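Local structure of cleavage stimulation factor 77 (Encephalitozoon cuniculi, 2UY1) at residues Asn174-Ile179 and Tyr216-Glu221; Lys234-Gly239 and Met246-Tyr251; Ser345-His350 and Phe377-Lys382; Phe363-Arg366 and Asn372-Ala375. The protein is a CstF-77 (suppressor of forked) homologue that probably binds mRNA and takes part in pre-mRNA 3'-end cleavage. One frame throughout, in Å; residues are numbered along the deposited sequence.

Contact 1: Asn174-Ile179 and Tyr216-Glu221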
loop_
_atom_site.group_PDB
_atom_site.type_symbol
_atom_site.label_atom_id
_atom_site.label_comp_id
_atom_site.label_asym_id
_atom_site.label_seq_id
_atom_site.Cartn_x
_atom_site.Cartn_y
_atom_site.Cartn_z
ATOM N N ASN B 174 26.680 14.643 6.056
ATOM C CA ASN B 174 27.149 16.017 6.041
ATOM C C ASN B 174 28.341 16.282 5.178
ATOM O O ASN B 174 28.462 17.312 4.636
ATOM C CB ASN B 174 27.301 16.621 7.434
ATOM C CG ASN B 174 25.993 16.745 8.157
ATOM O OD1 ASN B 174 25.082 17.335 7.672
ATOM N ND2 ASN B 174 25.901 16.150 9.291
ATOM N N ALA B 175 29.192 15.290 5.016
ATOM C CA ALA B 175 30.203 15.309 3.982
ATOM C C ALA B 175 29.633 15.562 2.619
ATOM O O ALA B 175 30.143 16.365 1.919
ATOM C CB ALA B 175 30.987 14.051 4.000
ATOM N N ALA B 176 28.597 14.831 2.266
ATOM C CA ALA B 176 27.806 15.016 1.036
ATOM C C ALA B 176 27.294 16.425 0.964
ATOM O O ALA B 176 27.482 17.095 -0.025
ATOM C CB ALA B 176 26.644 14.045 1.023
ATOM N N ARG B 177 26.681 16.888 2.048
ATOM C CA ARG B 177 26.258 18.287 2.164
ATOM C C ARG B 177 27.383 19.304 1.924
ATOM O O ARG B 177 27.200 20.279 1.187
ATOM C CB ARG B 177 25.614 18.515 3.534
ATOM C CG ARG B 177 24.121 18.161 3.600
ATOM C CD ARG B 177 23.559 18.433 4.975
ATOM N NE ARG B 177 22.244 17.816 5.161
ATOM C CZ ARG B 177 21.971 16.841 6.032
ATOM N NH1 ARG B 177 22.914 16.353 6.837
ATOM N NH2 ARG B 177 20.735 16.358 6.118
ATOM N N LEU B 178 28.547 19.053 2.525
ATOM C CA LEU B 178 29.733 19.892 2.323
ATOM C C LEU B 178 30.162 19.954 0.859
ATOM O O LEU B 178 30.368 21.051 0.305
ATOM C CB LEU B 178 30.901 19.445 3.218
ATOM C CG LEU B 178 32.291 20.138 3.091
ATOM C CD1 LEU B 178 32.245 21.594 3.616
ATOM C CD2 LEU B 178 33.383 19.371 3.825
ATOM N N ILE B 179 30.306 18.782 0.241
ATOM C CA ILE B 179 30.612 18.664 -1.173
ATOM C C ILE B 179 29.699 19.531 -2.038
ATOM O O ILE B 179 30.200 20.349 -2.839
ATOM C CB ILE B 179 30.566 17.175 -1.668
ATOM C CG1 ILE B 179 31.836 16.434 -1.242
ATOM C CG2 ILE B 179 30.399 17.088 -3.230
ATOM C CD1 ILE B 179 31.735 14.910 -1.314
ATOM N N TYR B 216 33.675 7.019 -2.076
ATOM C CA TYR B 216 34.442 6.695 -3.284
ATOM C C TYR B 216 33.596 7.005 -4.494
ATOM O O TYR B 216 34.113 7.507 -5.487
ATOM C CB TYR B 216 34.886 5.218 -3.270
ATOM C CG TYR B 216 35.762 4.907 -2.090
ATOM C CD1 TYR B 216 37.159 5.037 -2.173
ATOM C CD2 TYR B 216 35.199 4.560 -0.844
ATOM C CE1 TYR B 216 37.993 4.802 -1.036
ATOM C CE2 TYR B 216 36.012 4.328 0.272
ATOM C CZ TYR B 216 37.390 4.451 0.161
ATOM O OH TYR B 216 38.194 4.183 1.253
ATOM N N PHE B 217 32.303 6.696 -4.431
ATOM C CA PHE B 217 31.384 7.074 -5.528
ATOM C C PHE B 217 31.294 8.618 -5.673
ATOM O O PHE B 217 31.231 9.106 -6.792
ATOM C CB PHE B 217 29.988 6.440 -5.340
ATOM C CG PHE B 217 28.889 7.041 -6.259
ATOM C CD1 PHE B 217 28.591 6.450 -7.473
ATOM C CD2 PHE B 217 28.188 8.227 -5.883
ATOM C CE1 PHE B 217 27.562 6.983 -8.310
ATOM C CE2 PHE B 217 27.206 8.811 -6.708
ATOM C CZ PHE B 217 26.903 8.204 -7.949
ATOM N N PHE B 218 31.247 9.367 -4.550
ATOM C CA PHE B 218 31.174 10.850 -4.610
ATOM C C PHE B 218 32.346 11.450 -5.409
ATOM O O PHE B 218 32.155 12.245 -6.341
ATOM C CB PHE B 218 31.252 11.520 -3.233
ATOM C CG PHE B 218 30.118 11.217 -2.281
ATOM C CD1 PHE B 218 28.861 10.752 -2.704
ATOM C CD2 PHE B 218 30.300 11.493 -0.934
ATOM C CE1 PHE B 218 27.819 10.497 -1.777
ATOM C CE2 PHE B 218 29.277 11.258 -0.024
ATOM C CZ PHE B 218 28.043 10.743 -0.447
ATOM N N TYR B 219 33.560 11.059 -5.031
ATOM C CA TYR B 219 34.801 11.491 -5.712
ATOM C C TYR B 219 34.894 10.989 -7.132
ATOM O O TYR B 219 35.264 11.744 -8.046
ATOM C CB TYR B 219 36.039 11.046 -4.910
ATOM C CG TYR B 219 37.329 11.805 -5.228
ATOM C CD1 TYR B 219 37.291 13.081 -5.774
ATOM C CD2 TYR B 219 38.572 11.289 -4.876
ATOM C CE1 TYR B 219 38.446 13.808 -6.008
ATOM C CE2 TYR B 219 39.754 11.981 -5.151
ATOM C CZ TYR B 219 39.695 13.224 -5.694
ATOM O OH TYR B 219 40.866 13.913 -5.962
ATOM N N SER B 220 34.591 9.714 -7.347
ATOM C CA SER B 220 34.598 9.175 -8.705
ATOM C C SER B 220 33.735 10.055 -9.634
ATOM O O SER B 220 34.154 10.422 -10.748
ATOM C CB SER B 220 34.072 7.727 -8.677
ATOM O OG SER B 220 33.874 7.223 -10.007
ATOM N N GLU B 221 32.526 10.383 -9.149
ATOM C CA GLU B 221 31.555 11.171 -9.920
ATOM C C GLU B 221 32.077 12.570 -10.145
ATOM O O GLU B 221 32.044 13.042 -11.253
ATOM C CB GLU B 221 30.188 11.222 -9.266
ATOM C CG GLU B 221 29.327 9.947 -9.458
ATOM C CD GLU B 221 29.001 9.595 -10.906
ATOM O OE1 GLU B 221 28.164 10.284 -11.543
ATOM O OE2 GLU B 221 29.534 8.581 -11.403
#
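Ala176 and Phe218 mark the nearest backbone approach, with Ala176 CA and Phe218 CA 7.8 Å apart. Residues 174-179 and 216-221 are helical throughout and run in the same general direction, since helix 193-208 carries the chain back between them. This up-down-up path belongs to the alpha-alpha solenoid of the HAT-repeat, TPR-like Suf family.

One ring bridges the space. Phe218 CG stands anti to the carbonyl carbon (chi1 -64°), which sends the ring out toward helix 173-184, where two aliphatic groups meet different parts of it. Ile179 reaches in with the end of its longer branch and touches the base of the ring: CD1 of Ile179 is 3.7 Å from Phe218 CD2 and 3.9 Å from Phe218 CB. Ala176 supplies its methyl to the far end, with Ala176 CB 3.9 Å from Phe218 CZ and 4.0 Å from Phe218 CE2. Both approaches are oblique to the ring.

Ile435 of helix 434-446 packs on Ala176, Ile179 and Phe218 alike, while His202 and Ile205 of helix 193-208 touch Ile179. Farther along helix 213-225, the carboxylate of Glu221 pairs with a basic side chain of a neighbouring chain.

All three touching residues are buried, and no hydrogen bond crosses between the segments. The direct contact therefore rests on dispersion and the exclusion of water, and its geometry probably depends on the fit of one large ring against two smaller aliphatic groups, with Ile435 packing on all three.

Contact 2: Lys234-Gly239 and Met246-Tyr251; sequences KVVERG and MFLSLY
Val236 and Leu248 face each other in an antiparallel alpha-alpha hairpin, formed by helices 229-242 and 247-255 across a short turn. The axes of 234-239 and 247-251 approach to 9.7 Å, with their directions 149° apart. Such antiparallel helix pairs are characteristic of TPR-like, HAT-type solenoids.

The backbone takes part in two of the contacts. Gly239 presents bare main chain to Leu248, whose CD1 lies against it at 3.6 Å from Gly239 C and 3.8 Å from Gly239 CA; the leucine branch occupies the side toward which a CB would project. In return, Val236 CG1 rests 3.7 Å from Leu248 O.

Polar bonds lead out of the pair. Tyr251 OH is hydrogen-bonded to Glu221 OE2 and Ser220 OG of helix 213-225, and Leu248 N gives a hydrogen bond to Glu213 OE1 on the same helix. These partners tie the start and the first turn of helix 247-255 to helix 213-225.

The side-chain packing is apolar. Val236 CG1 comes within 4.3 Å of Leu248 CD2, whereas its other methyl turns to the tyrosine: Val236 CG2 sits in the plane of the Tyr251 ring at its edge, 3.7 Å from Tyr251 CE2.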
loop_
_atom_site.group_PDB
_atom_site.type_symbol
_atom_site.label_atom_id
_atom_site.label_comp_id
_atom_site.label_asym_id
_atom_site.label_seq_id
_atom_site.Cartn_x
_atom_site.Cartn_y
_atom_site.Cartn_z
ATOM N N LYS B 234 40.731 4.590 -10.517
ATOM C CA LYS B 234 41.686 4.238 -9.502
ATOM C C LYS B 234 41.093 4.418 -8.113
ATOM O O LYS B 234 41.316 3.569 -7.242
ATOM C CB LYS B 234 43.011 5.014 -9.700
ATOM C CG LYS B 234 43.928 4.357 -10.760
ATOM C CD LYS B 234 44.105 5.157 -12.062
ATOM C CE LYS B 234 45.478 4.860 -12.739
ATOM N NZ LYS B 234 45.531 5.241 -14.222
ATOM N N VAL B 235 40.323 5.503 -7.923
ATOM C CA VAL B 235 39.598 5.782 -6.630
ATOM C C VAL B 235 38.592 4.641 -6.299
ATOM O O VAL B 235 38.433 4.274 -5.140
ATOM C CB VAL B 235 38.834 7.160 -6.650
ATOM C CG1 VAL B 235 37.999 7.367 -5.375
ATOM C CG2 VAL B 235 39.787 8.334 -6.813
ATOM N N VAL B 236 37.939 4.101 -7.330
ATOM C CA VAL B 236 36.954 3.019 -7.169
ATOM C C VAL B 236 37.620 1.707 -6.807
ATOM O O VAL B 236 37.150 1.005 -5.892
ATOM C CB VAL B 236 36.064 2.790 -8.395
ATOM C CG1 VAL B 236 35.098 1.633 -8.124
ATOM C CG2 VAL B 236 35.275 4.046 -8.737
ATOM N N GLU B 237 38.695 1.374 -7.539
ATOM C CA GLU B 237 39.540 0.192 -7.234
ATOM C C GLU B 237 39.992 0.275 -5.790
ATOM O O GLU B 237 39.918 -0.679 -5.036
ATOM C CB GLU B 237 40.748 0.169 -8.167
ATOM C CG GLU B 237 40.389 -0.340 -9.536
ATOM C CD GLU B 237 41.340 0.020 -10.649
ATOM O OE1 GLU B 237 42.461 0.512 -10.376
ATOM O OE2 GLU B 237 40.968 -0.223 -11.830
ATOM N N ARG B 238 40.410 1.461 -5.378
ATOM C CA ARG B 238 40.825 1.637 -4.018
ATOM C C ARG B 238 39.653 1.450 -3.091
ATOM O O ARG B 238 39.785 0.771 -2.084
ATOM C CB ARG B 238 41.414 3.027 -3.874
ATOM C CG ARG B 238 41.804 3.380 -2.499
ATOM C CD ARG B 238 42.667 4.594 -2.610
ATOM N NE ARG B 238 42.373 5.481 -1.498
ATOM C CZ ARG B 238 42.443 6.806 -1.560
ATOM N NH1 ARG B 238 42.812 7.420 -2.693
ATOM N NH2 ARG B 238 42.137 7.508 -0.479
ATOM N N GLY B 239 38.483 2.040 -3.427
ATOM C CA GLY B 239 37.322 1.879 -2.610
ATOM C C GLY B 239 36.922 0.430 -2.468
ATOM O O GLY B 239 36.481 0.005 -1.417
ATOM N N MET B 246 28.644 -4.894 -2.314
ATOM C CA MET B 246 28.504 -5.093 -3.762
ATOM C C MET B 246 28.401 -3.794 -4.614
ATOM O O MET B 246 28.820 -3.798 -5.747
ATOM C CB MET B 246 27.279 -5.988 -3.998
ATOM C CG MET B 246 26.842 -6.267 -5.443
ATOM S SD MET B 246 25.899 -7.794 -5.447
ATOM C CE MET B 246 27.261 -8.923 -5.122
ATOM N N PHE B 247 27.819 -2.707 -4.085
ATOM C CA PHE B 247 27.610 -1.447 -4.873
ATOM C C PHE B 247 28.821 -1.011 -5.750
ATOM O O PHE B 247 28.685 -0.784 -6.968
ATOM C CB PHE B 247 27.167 -0.257 -3.966
ATOM C CG PHE B 247 26.998 1.036 -4.712
ATOM C CD1 PHE B 247 25.723 1.419 -5.213
ATOM C CD2 PHE B 247 28.089 1.868 -4.972
ATOM C CE1 PHE B 247 25.577 2.604 -5.913
ATOM C CE2 PHE B 247 27.951 3.044 -5.694
ATOM C CZ PHE B 247 26.685 3.421 -6.180
ATOM N N LEU B 248 29.979 -0.832 -5.106
ATOM C CA LEU B 248 31.144 -0.258 -5.790
ATOM C C LEU B 248 31.675 -1.157 -6.871
ATOM O O LEU B 248 32.241 -0.662 -7.826
ATOM C CB LEU B 248 32.291 0.109 -4.799
ATOM C CG LEU B 248 32.315 1.475 -4.134
ATOM C CD1 LEU B 248 33.630 1.614 -3.375
ATOM C CD2 LEU B 248 32.206 2.631 -5.087
ATOM N N SER B 249 31.489 -2.478 -6.737
ATOM C CA SER B 249 31.863 -3.411 -7.818
ATOM C C SER B 249 30.923 -3.336 -9.006
ATOM O O SER B 249 31.372 -3.454 -10.160
ATOM C CB SER B 249 31.986 -4.849 -7.298
ATOM O OG SER B 249 32.990 -4.916 -6.259
ATOM N N LEU B 250 29.622 -3.173 -8.732
ATOM C CA LEU B 250 28.624 -2.995 -9.782
ATOM C C LEU B 250 28.816 -1.706 -10.577
ATOM O O LEU B 250 28.702 -1.694 -11.825
ATOM C CB LEU B 250 27.184 -3.087 -9.199
ATOM C CG LEU B 250 26.729 -4.395 -8.539
ATOM C CD1 LEU B 250 25.214 -4.408 -8.349
ATOM C CD2 LEU B 250 27.108 -5.604 -9.345
ATOM N N TYR B 251 29.092 -0.619 -9.848
ATOM C CA TYR B 251 29.462 0.643 -10.435
ATOM C C TYR B 251 30.807 0.576 -11.222
ATOM O O TYR B 251 30.937 1.056 -12.343
ATOM C CB TYR B 251 29.551 1.638 -9.299
ATOM C CG TYR B 251 30.042 3.034 -9.642
ATOM C CD1 TYR B 251 29.134 4.022 -10.094
ATOM C CD2 TYR B 251 31.375 3.404 -9.443
ATOM C CE1 TYR B 251 29.559 5.327 -10.376
ATOM C CE2 TYR B 251 31.800 4.751 -9.740
ATOM C CZ TYR B 251 30.886 5.685 -10.189
ATOM O OH TYR B 251 31.278 6.986 -10.462
#

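Contact 3: Ser345-His350 and Phe377-Lys382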
loop_
_atom_site.group_PDB
_atom_site.type_symbol
_atom_site.label_atom_id
_atom_site.label_comp_id
_atom_site.label_asym_id
_atom_site.label_seq_id
_atom_site.Cartn_x
_atom_site.Cartn_y
_atom_site.Cartn_z
ATOM N N SER B 345 8.865 -20.360 -18.528
ATOM C CA SER B 345 10.139 -21.071 -18.152
ATOM C C SER B 345 10.519 -20.912 -16.726
ATOM O O SER B 345 10.850 -21.879 -16.055
ATOM C CB SER B 345 11.300 -20.501 -18.912
ATOM O OG SER B 345 11.070 -20.703 -20.264
ATOM N N GLY B 346 10.514 -19.670 -16.256
ATOM C CA GLY B 346 10.860 -19.392 -14.895
ATOM C C GLY B 346 9.949 -20.025 -13.894
ATOM O O GLY B 346 10.387 -20.365 -12.836
ATOM N N LEU B 347 8.676 -20.137 -14.237
ATOM C CA LEU B 347 7.665 -20.757 -13.389
ATOM C C LEU B 347 7.816 -22.276 -13.341
ATOM O O LEU B 347 7.541 -22.881 -12.306
ATOM C CB LEU B 347 6.288 -20.369 -13.915
ATOM C CG LEU B 347 5.019 -20.579 -13.139
ATOM C CD1 LEU B 347 5.175 -20.016 -11.688
ATOM C CD2 LEU B 347 3.937 -19.900 -13.916
ATOM N N LEU B 348 8.234 -22.878 -14.453
ATOM C CA LEU B 348 8.707 -24.276 -14.461
ATOM C C LEU B 348 9.891 -24.531 -13.507
ATOM O O LEU B 348 9.878 -25.502 -12.750
ATOM C CB LEU B 348 9.067 -24.729 -15.875
ATOM C CG LEU B 348 8.010 -24.679 -16.981
ATOM C CD1 LEU B 348 8.689 -24.666 -18.331
ATOM C CD2 LEU B 348 7.023 -25.829 -16.898
ATOM N N LYS B 349 10.910 -23.669 -13.534
ATOM C CA LYS B 349 12.000 -23.775 -12.560
ATOM C C LYS B 349 11.590 -23.505 -11.121
ATOM O O LYS B 349 12.105 -24.161 -10.212
ATOM C CB LYS B 349 13.191 -22.887 -12.914
ATOM C CG LYS B 349 13.800 -23.123 -14.295
ATOM C CD LYS B 349 14.766 -24.334 -14.412
ATOM C CE LYS B 349 15.219 -24.507 -15.916
ATOM N NZ LYS B 349 16.439 -25.359 -16.088
ATOM N N HIS B 350 10.709 -22.522 -10.898
ATOM C CA HIS B 350 10.357 -22.087 -9.526
ATOM C C HIS B 350 8.842 -22.169 -9.362
ATOM O O HIS B 350 8.167 -21.137 -9.335
ATOM C CB HIS B 350 10.905 -20.668 -9.242
ATOM C CG HIS B 350 12.398 -20.586 -9.348
ATOM N ND1 HIS B 350 13.370 -20.966 -8.487
ATOM C CD2 HIS B 350 13.040 -20.148 -10.485
ATOM C CE1 HIS B 350 14.577 -20.737 -9.112
ATOM N NE2 HIS B 350 14.348 -20.236 -10.311
ATOM N N PHE B 377 -4.341 -16.922 -14.748
ATOM C CA PHE B 377 -5.094 -16.781 -13.495
ATOM C C PHE B 377 -5.844 -18.068 -13.123
ATOM O O PHE B 377 -5.792 -18.462 -11.960
ATOM C CB PHE B 377 -6.067 -15.610 -13.628
ATOM C CG PHE B 377 -6.762 -15.201 -12.344
ATOM C CD1 PHE B 377 -6.139 -14.352 -11.409
ATOM C CD2 PHE B 377 -8.085 -15.618 -12.099
ATOM C CE1 PHE B 377 -6.823 -13.954 -10.223
ATOM C CE2 PHE B 377 -8.766 -15.212 -10.957
ATOM C CZ PHE B 377 -8.135 -14.372 -10.018
ATOM N N LYS B 378 -6.522 -18.707 -14.104
ATOM C CA LYS B 378 -7.257 -19.979 -13.931
ATOM C C LYS B 378 -6.406 -21.154 -13.445
ATOM O O LYS B 378 -6.834 -21.876 -12.569
ATOM C CB LYS B 378 -8.042 -20.377 -15.180
ATOM C CG LYS B 378 -9.257 -19.500 -15.476
ATOM C CD LYS B 378 -9.733 -19.714 -16.908
ATOM C CE LYS B 378 -10.931 -18.880 -17.252
ATOM N NZ LYS B 378 -10.852 -18.518 -18.757
ATOM N N ARG B 379 -5.179 -21.245 -13.934
ATOM C CA ARG B 379 -4.170 -22.252 -13.555
ATOM C C ARG B 379 -3.361 -22.027 -12.268
ATOM O O ARG B 379 -2.697 -22.972 -11.781
ATOM C CB ARG B 379 -3.086 -22.260 -14.610
ATOM C CG ARG B 379 -3.519 -22.493 -16.011
ATOM C CD ARG B 379 -2.269 -22.287 -16.865
ATOM N NE ARG B 379 -1.135 -22.606 -16.049
ATOM C CZ ARG B 379 0.116 -22.151 -16.180
ATOM N NH1 ARG B 379 0.446 -21.312 -17.134
ATOM N NH2 ARG B 379 1.049 -22.584 -15.325
ATOM N N LEU B 380 -3.288 -20.789 -11.793
ATOM C CA LEU B 380 -2.405 -20.499 -10.669
ATOM C C LEU B 380 -3.136 -20.348 -9.335
ATOM O O LEU B 380 -4.355 -20.113 -9.314
ATOM C CB LEU B 380 -1.634 -19.194 -10.910
ATOM C CG LEU B 380 -0.654 -18.923 -12.046
ATOM C CD1 LEU B 380 -0.361 -17.437 -11.967
ATOM C CD2 LEU B 380 0.628 -19.777 -11.952
ATOM N N GLU B 381 -2.357 -20.473 -8.241
ATOM C CA GLU B 381 -2.741 -20.046 -6.928
ATOM C C GLU B 381 -2.501 -18.533 -6.866
ATOM O O GLU B 381 -1.708 -18.021 -7.640
ATOM C CB GLU B 381 -1.877 -20.738 -5.889
ATOM C CG GLU B 381 -1.649 -22.193 -6.191
ATOM C CD GLU B 381 -1.096 -22.922 -5.012
ATOM O OE1 GLU B 381 -1.903 -23.500 -4.250
ATOM O OE2 GLU B 381 0.129 -22.909 -4.829
ATOM N N LYS B 382 -3.193 -17.847 -5.980
ATOM C CA LYS B 382 -3.337 -16.395 -6.054
ATOM C C LYS B 382 -3.151 -15.708 -4.725
ATOM O O LYS B 382 -3.551 -16.216 -3.661
ATOM C CB LYS B 382 -4.718 -16.083 -6.651
ATOM C CG LYS B 382 -4.902 -16.845 -7.961
ATOM C CD LYS B 382 -6.189 -16.724 -8.549
ATOM C CE LYS B 382 -6.951 -17.923 -8.441
ATOM N NZ LYS B 382 -6.739 -18.862 -9.512
#
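Leu347 points the end of its side chain into a corner made by Leu380 and Arg379, and one methyl, CD2, does all the touching. Leu380 crosses it at a slant, methyl against methyl, with Leu347 CD2 3.8 Å from Leu380 CD2. Arg379 instead runs past the leucine in the opposite direction. Its chain is bent at chi3 (28°), and this kink brings the guanidinium round until Arg379 NH2 lies 4.2 Å from Leu347 CD2, in an oblique approach at the exposed margin of the contact. Lys357 of helix 354-367 touches both leucines, and Phe360 of that helix touches Leu347.

Both segments lie at helix ends, where His350 and Leu380 are the first residues to leave helical geometry. The end of helix 370-379 is closed by a side chain. Lys382 folds back with its CD 3.3 Å above the plane of the Phe377 ring, toward the rim, and its NZ meets two main-chain carbonyls, Phe377 O at 2.7 Å and Leu380 O at 2.7 Å. The bond to Leu380 is nearly straight at the acceptor (C=O...N 162°); that to Phe377 is a little more bent (155°).

The join is small, made by van der Waals contact, methyl on methyl and methyl on guanidinium, with no hydrogen bond across. It links two helices separated by helix 354-367 in the all-helical, TPR-like solenoid. Within 377-382 the lysine ammonium would probably offset the partial negative charge of the helix end, consistent with a fixed shape for the turn that carries Leu380.

Contact 4: Phe363-Arg366 and Asn372-Ala375; sequences FLLR and NARA
Asn372 meets Leu364 with its aliphatic and main-chain parts. Leu364 CD1 lies 4.1 Å from Asn372 CB and 3.9 Å from Asn372 O, while the amide end turns elsewhere and hydrogen-bonds through ND2 to Asp369 OD2 in the turn between the helices.

Ala373 comes next and is the centre of the contact. Its CA is only 5.2 Å from Leu364 CA, a close approach of two helix backbones that the small methyl permits. Ala373 CB rests against the base of Leu364, 3.8 Å from Leu364 CB, and also reaches the main chain at 3.9 Å from Leu365 N. Leu365 adds a looser touch, with its CD1 4.1 Å from Ala373 CB. Having CG anti to the backbone N (chi1 -165°), Leu365 reaches over one flank of the methyl, whereas Leu364 directs its own branch toward Asn372.

Arg374 turns from the interface to helix 384-397, where NH2 forms a salt bridge with Glu394 OE1 and the side chain touches Met390.

Helices 354-367 and 370-379 are thus joined by a very short turn in an all-helical solenoid. Helix 384-397 packs on Leu365 through Ser389 and Tyr393, Tyr340 of helix 337-349 touches Asn372, and Arg366 O is hydrogen-bonded to an aromatic side chain of a neighbouring chain.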
loop_
_atom_site.group_PDB
_atom_site.type_symbol
_atom_site.label_atom_id
_atom_site.label_comp_id
_atom_site.label_asym_id
_atom_site.label_seq_id
_atom_site.Cartn_x
_atom_site.Cartn_y
_atom_site.Cartn_z
ATOM N N PHE B 363 1.750 -8.416 -14.932
ATOM C CA PHE B 363 2.391 -8.016 -16.174
ATOM C C PHE B 363 1.434 -8.328 -17.322
ATOM O O PHE B 363 1.245 -7.540 -18.212
ATOM C CB PHE B 363 3.677 -8.826 -16.417
ATOM C CG PHE B 363 4.222 -8.668 -17.818
ATOM C CD1 PHE B 363 4.906 -7.494 -18.196
ATOM C CD2 PHE B 363 4.095 -9.682 -18.747
ATOM C CE1 PHE B 363 5.412 -7.348 -19.515
ATOM C CE2 PHE B 363 4.573 -9.535 -20.074
ATOM C CZ PHE B 363 5.224 -8.362 -20.459
ATOM N N LEU B 364 0.877 -9.522 -17.390
ATOM C CA LEU B 364 -0.001 -9.757 -18.577
ATOM C C LEU B 364 -1.255 -8.821 -18.553
ATOM O O LEU B 364 -1.763 -8.349 -19.569
ATOM C CB LEU B 364 -0.437 -11.232 -18.603
ATOM C CG LEU B 364 0.674 -12.256 -18.907
ATOM C CD1 LEU B 364 0.110 -13.672 -18.781
ATOM C CD2 LEU B 364 1.255 -12.048 -20.331
ATOM N N LEU B 365 -1.818 -8.611 -17.392
ATOM C CA LEU B 365 -3.028 -7.794 -17.336
ATOM C C LEU B 365 -2.667 -6.312 -17.665
ATOM O O LEU B 365 -3.387 -5.633 -18.431
ATOM C CB LEU B 365 -3.657 -7.958 -15.944
ATOM C CG LEU B 365 -5.089 -7.522 -15.693
ATOM C CD1 LEU B 365 -5.986 -8.511 -16.330
ATOM C CD2 LEU B 365 -5.243 -7.398 -14.143
ATOM N N ARG B 366 -1.518 -5.841 -17.184
ATOM C CA ARG B 366 -1.172 -4.416 -17.383
ATOM C C ARG B 366 -0.816 -4.008 -18.790
ATOM O O ARG B 366 -1.120 -2.898 -19.210
ATOM C CB ARG B 366 -0.096 -3.907 -16.444
ATOM C CG ARG B 366 1.313 -4.121 -16.880
ATOM C CD ARG B 366 2.312 -3.274 -16.007
ATOM N NE ARG B 366 2.197 -3.625 -14.577
ATOM C CZ ARG B 366 2.969 -4.522 -13.945
ATOM N NH1 ARG B 366 3.950 -5.151 -14.630
ATOM N NH2 ARG B 366 2.769 -4.772 -12.621
ATOM N N ASN B 372 -4.431 -14.256 -22.423
ATOM C CA ASN B 372 -3.385 -14.943 -21.695
ATOM C C ASN B 372 -3.428 -14.750 -20.196
ATOM O O ASN B 372 -3.196 -15.710 -19.444
ATOM C CB ASN B 372 -1.993 -14.584 -22.229
ATOM C CG ASN B 372 -1.755 -15.192 -23.578
ATOM O OD1 ASN B 372 -2.405 -16.365 -23.835
ATOM N ND2 ASN B 372 -1.026 -14.631 -24.392
ATOM N N ALA B 373 -3.693 -13.507 -19.792
ATOM C CA ALA B 373 -3.845 -13.180 -18.390
ATOM C C ALA B 373 -4.889 -14.081 -17.772
ATOM O O ALA B 373 -4.648 -14.677 -16.710
ATOM C CB ALA B 373 -4.191 -11.658 -18.194
ATOM N N ARG B 374 -6.040 -14.203 -18.420
ATOM C CA ARG B 374 -7.168 -14.943 -17.850
ATOM C C ARG B 374 -6.902 -16.445 -17.730
ATOM O O ARG B 374 -7.197 -17.046 -16.692
ATOM C CB ARG B 374 -8.448 -14.726 -18.648
ATOM C CG ARG B 374 -9.076 -13.364 -18.519
ATOM C CD ARG B 374 -10.169 -13.301 -19.591
ATOM N NE ARG B 374 -10.980 -12.084 -19.567
ATOM C CZ ARG B 374 -11.764 -11.699 -18.565
ATOM N NH1 ARG B 374 -11.841 -12.401 -17.444
ATOM N NH2 ARG B 374 -12.476 -10.589 -18.673
ATOM N N ALA B 375 -6.319 -17.021 -18.775
ATOM C CA ALA B 375 -5.870 -18.428 -18.747
ATOM C C ALA B 375 -4.832 -18.728 -17.679
ATOM O O ALA B 375 -4.853 -19.810 -17.070
ATOM C CB ALA B 375 -5.326 -18.827 -20.112
#

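Overall arrangement
From the N terminus, contact 1 closes a loop of 36 residues that includes helix 193-208, and contact 2 follows in series with a hairpin closed over six. The two contacts touch, among other places where Tyr216 packs on Gly239, and helix 434-446 returns from near the C terminus to pack on both. Further along the solenoid, contact 3 joins helices 337-349 and 370-379, and contact 4, lying between its two segments in sequence, joins helices 354-367 and 370-379. Centres of contacts 3 and 4 are 12 Å apart. The two pairs do not meet: nearest atoms of contacts 2 and 3 remain about 18 Å apart.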